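Dehalogenase-like hydrolase (Ralstonia solanacearum, PDB 3UMB) probably catalyses the hydrolytic dehalogenation of small (S)-2-haloalkanoic acids, giving (R)-2-hydroxyalkanoic acids and a halide ion. Local coordinates at residues 58-64 / 149-154. Numbering follows the deposited sequence.
Sequences GEHYKPF and DAVRLY
Gly-58 and Arg-152 bring the two backbones closest, their CA atoms 5.1 Å apart; toward the other end Pro-63 CA lies 6.7 Å from Asp-149 CA. A type I turn, Gly-58 to Tyr-61, opens the first segment, and Pro-63 occupies the N-cap position just before helix 64-78; residues 149-150 end a short 3-10 segment. Gly-58, at positive phi, has no side chain, which lets its CA come close to Arg-152.

Tyr-61 makes the largest contribution to the contact. With CG anti to the backbone N (chi1 177°), its ring slides over the Arg-152 backbone: the CA sits over one face, a CH-pi contact 3.7 Å from the ring centroid. Tyr-61 OH donates to Asp-149 OD1 at 2.6 Å, using the anti lone pair of the carboxylate, whose plane is turned 58° from the ring. The bent Arg-152 side chain brings its guanidinium over Tyr-61 CB, steeply inclined to the ring, and Arg-152 NH2 gives Gly-58 O a weak bond, 3.0 Å and strongly bent.

Tyr-154 approaches from the other segment, its ring slid well off that of Tyr-61. Tyr-154 OH donates to Lys-62 O, which lies in the Tyr-154 ring plane at the edge; the 2.5 Å separation of Tyr-154 OH and Lys-62 O is very short and its exact length doubtful. Tyr-154 CE2 meets Phe-64 CD1 at 3.8 Å, while the Tyr-154 backbone N is held by Ser-52 OG of helix 33-54.

The contact joins the loop between two helices of the helical cap to the loop following strand 144-147, an outer strand of the Rossmann-like parallel sheet: a cap-to-core interface of the HAD fold.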
loop_
_atom_site.group_PDB
_atom_site.type_symbol
_atom_site.label_atom_id
_atom_site.label_comp_id
_atom_site.label_asym_id
_atom_site.label_seq_id
_atom_site.Cartn_x
_atom_site.Cartn_y
_atom_site.Cartn_z
ATOM N N GLY A 58 -12.710 -0.443 -11.044
ATOM C CA GLY A 58 -13.495 0.300 -10.095
ATOM C C GLY A 58 -14.467 -0.529 -9.283
ATOM O O GLY A 58 -15.271 0.040 -8.562
ATOM N N GLU A 59 -14.355 -1.850 -9.359
ATOM C CA GLU A 59 -15.255 -2.749 -8.673
ATOM C C GLU A 59 -15.322 -2.528 -7.164
ATOM O O GLU A 59 -16.329 -2.829 -6.550
ATOM C CB GLU A 59 -14.817 -4.189 -8.903
ATOM C CG GLU A 59 -15.024 -4.676 -10.323
ATOM C CD GLU A 59 -13.888 -4.328 -11.289
ATOM O OE1 GLU A 59 -13.035 -3.435 -10.990
ATOM O OE2 GLU A 59 -13.886 -4.974 -12.364
ATOM N N HIS A 60 -14.250 -2.013 -6.572
ATOM C CA HIS A 60 -14.219 -1.824 -5.128
ATOM C C HIS A 60 -13.959 -0.395 -4.742
ATOM O O HIS A 60 -13.552 -0.131 -3.636
ATOM C CB HIS A 60 -13.238 -2.802 -4.467
ATOM C CG HIS A 60 -13.585 -4.230 -4.721
ATOM N ND1 HIS A 60 -14.694 -4.841 -4.168
ATOM C CD2 HIS A 60 -12.990 -5.169 -5.496
ATOM C CE1 HIS A 60 -14.763 -6.092 -4.590
ATOM N NE2 HIS A 60 -13.730 -6.324 -5.383
ATOM N N TYR A 61 -14.294 0.533 -5.614
ATOM C CA TYR A 61 -14.085 1.923 -5.352
ATOM C C TYR A 61 -15.009 2.410 -4.238
ATOM O O TYR A 61 -16.128 1.995 -4.117
ATOM C CB TYR A 61 -14.317 2.765 -6.623
ATOM C CG TYR A 61 -14.185 4.258 -6.373
ATOM C CD1 TYR A 61 -12.933 4.858 -6.270
ATOM C CD2 TYR A 61 -15.319 5.069 -6.182
ATOM C CE1 TYR A 61 -12.803 6.182 -5.991
ATOM C CE2 TYR A 61 -15.191 6.455 -5.940
ATOM C CZ TYR A 61 -13.945 6.995 -5.825
ATOM O OH TYR A 61 -13.796 8.351 -5.558
ATOM N N LYS A 62 -14.511 3.354 -3.465
ATOM C CA LYS A 62 -15.287 4.085 -2.504
ATOM C C LYS A 62 -14.612 5.442 -2.387
ATOM O O LYS A 62 -13.367 5.513 -2.442
ATOM C CB LYS A 62 -15.236 3.323 -1.192
ATOM C CG LYS A 62 -15.967 3.897 -0.029
ATOM C CD LYS A 62 -15.660 2.983 1.226
ATOM C CE LYS A 62 -16.654 3.138 2.381
ATOM N NZ LYS A 62 -16.856 1.855 3.125
ATOM N N PRO A 63 -15.409 6.523 -2.235
ATOM C CA PRO A 63 -14.769 7.853 -2.264
ATOM C C PRO A 63 -13.830 8.048 -1.096
ATOM O O PRO A 63 -14.026 7.441 -0.052
ATOM C CB PRO A 63 -15.945 8.873 -2.222
ATOM C CG PRO A 63 -17.212 8.078 -2.356
ATOM C CD PRO A 63 -16.886 6.580 -2.138
ATOM N N PHE A 64 -12.836 8.899 -1.301
ATOM C CA PHE A 64 -11.702 9.070 -0.425
ATOM C C PHE A 64 -12.118 9.443 0.987
ATOM O O PHE A 64 -11.396 9.131 1.953
ATOM C CB PHE A 64 -10.810 10.157 -0.988
ATOM C CG PHE A 64 -9.410 10.223 -0.391
ATOM C CD1 PHE A 64 -8.590 9.087 -0.312
ATOM C CD2 PHE A 64 -8.892 11.415 0.069
ATOM C CE1 PHE A 64 -7.315 9.164 0.179
ATOM C CE2 PHE A 64 -7.580 11.484 0.619
ATOM C CZ PHE A 64 -6.802 10.363 0.635
ATOM N N ASP A 149 -12.155 10.510 -8.516
ATOM C CA ASP A 149 -13.511 10.021 -8.471
ATOM C C ASP A 149 -14.177 9.859 -9.868
ATOM O O ASP A 149 -15.119 9.095 -10.034
ATOM C CB ASP A 149 -14.344 10.981 -7.631
ATOM C CG ASP A 149 -15.725 10.456 -7.374
ATOM O OD1 ASP A 149 -15.920 9.585 -6.481
ATOM O OD2 ASP A 149 -16.607 10.945 -8.060
ATOM N N ALA A 150 -13.705 10.615 -10.839
ATOM C CA ALA A 150 -14.188 10.569 -12.231
ATOM C C ALA A 150 -13.914 9.200 -12.833
ATOM O O ALA A 150 -14.681 8.732 -13.684
ATOM C CB ALA A 150 -13.461 11.670 -13.052
ATOM N N VAL A 151 -12.823 8.546 -12.387
ATOM C CA VAL A 151 -12.472 7.279 -12.939
ATOM C C VAL A 151 -12.631 6.129 -11.939
ATOM O O VAL A 151 -12.436 4.994 -12.309
ATOM C CB VAL A 151 -11.074 7.340 -13.520
ATOM C CG1 VAL A 151 -11.033 8.415 -14.686
ATOM C CG2 VAL A 151 -10.037 7.720 -12.413
ATOM N N ARG A 152 -12.968 6.402 -10.671
ATOM C CA ARG A 152 -13.209 5.350 -9.709
ATOM C C ARG A 152 -11.966 4.500 -9.460
ATOM O O ARG A 152 -12.067 3.351 -9.106
ATOM C CB ARG A 152 -14.405 4.487 -10.149
ATOM C CG ARG A 152 -15.767 5.318 -10.285
ATOM C CD ARG A 152 -16.971 4.498 -10.754
ATOM N NE ARG A 152 -17.086 3.203 -10.079
ATOM C CZ ARG A 152 -17.626 3.025 -8.890
ATOM N NH1 ARG A 152 -18.144 4.071 -8.223
ATOM N NH2 ARG A 152 -17.669 1.801 -8.369
ATOM N N LEU A 153 -10.802 5.112 -9.583
ATOM C CA LEU A 153 -9.529 4.402 -9.392
ATOM C C LEU A 153 -8.491 5.360 -8.801
ATOM O O LEU A 153 -8.350 6.538 -9.278
ATOM C CB LEU A 153 -8.994 3.856 -10.716
ATOM C CG LEU A 153 -9.755 2.667 -11.345
ATOM C CD1 LEU A 153 -9.465 2.626 -12.804
ATOM C CD2 LEU A 153 -9.445 1.278 -10.687
ATOM N N TYR A 154 -7.764 4.889 -7.800
ATOM C CA TYR A 154 -6.786 5.731 -7.111
ATOM C C TYR A 154 -5.438 5.642 -7.783
ATOM O O TYR A 154 -5.105 4.649 -8.417
ATOM C CB TYR A 154 -6.681 5.289 -5.663
ATOM C CG TYR A 154 -7.869 5.682 -4.855
ATOM C CD1 TYR A 154 -8.819 4.768 -4.514
ATOM C CD2 TYR A 154 -8.049 7.007 -4.432
ATOM C CE1 TYR A 154 -9.951 5.138 -3.778
ATOM C CE2 TYR A 154 -9.201 7.402 -3.717
ATOM C CZ TYR A 154 -10.122 6.449 -3.348
ATOM O OH TYR A 154 -11.252 6.795 -2.594
#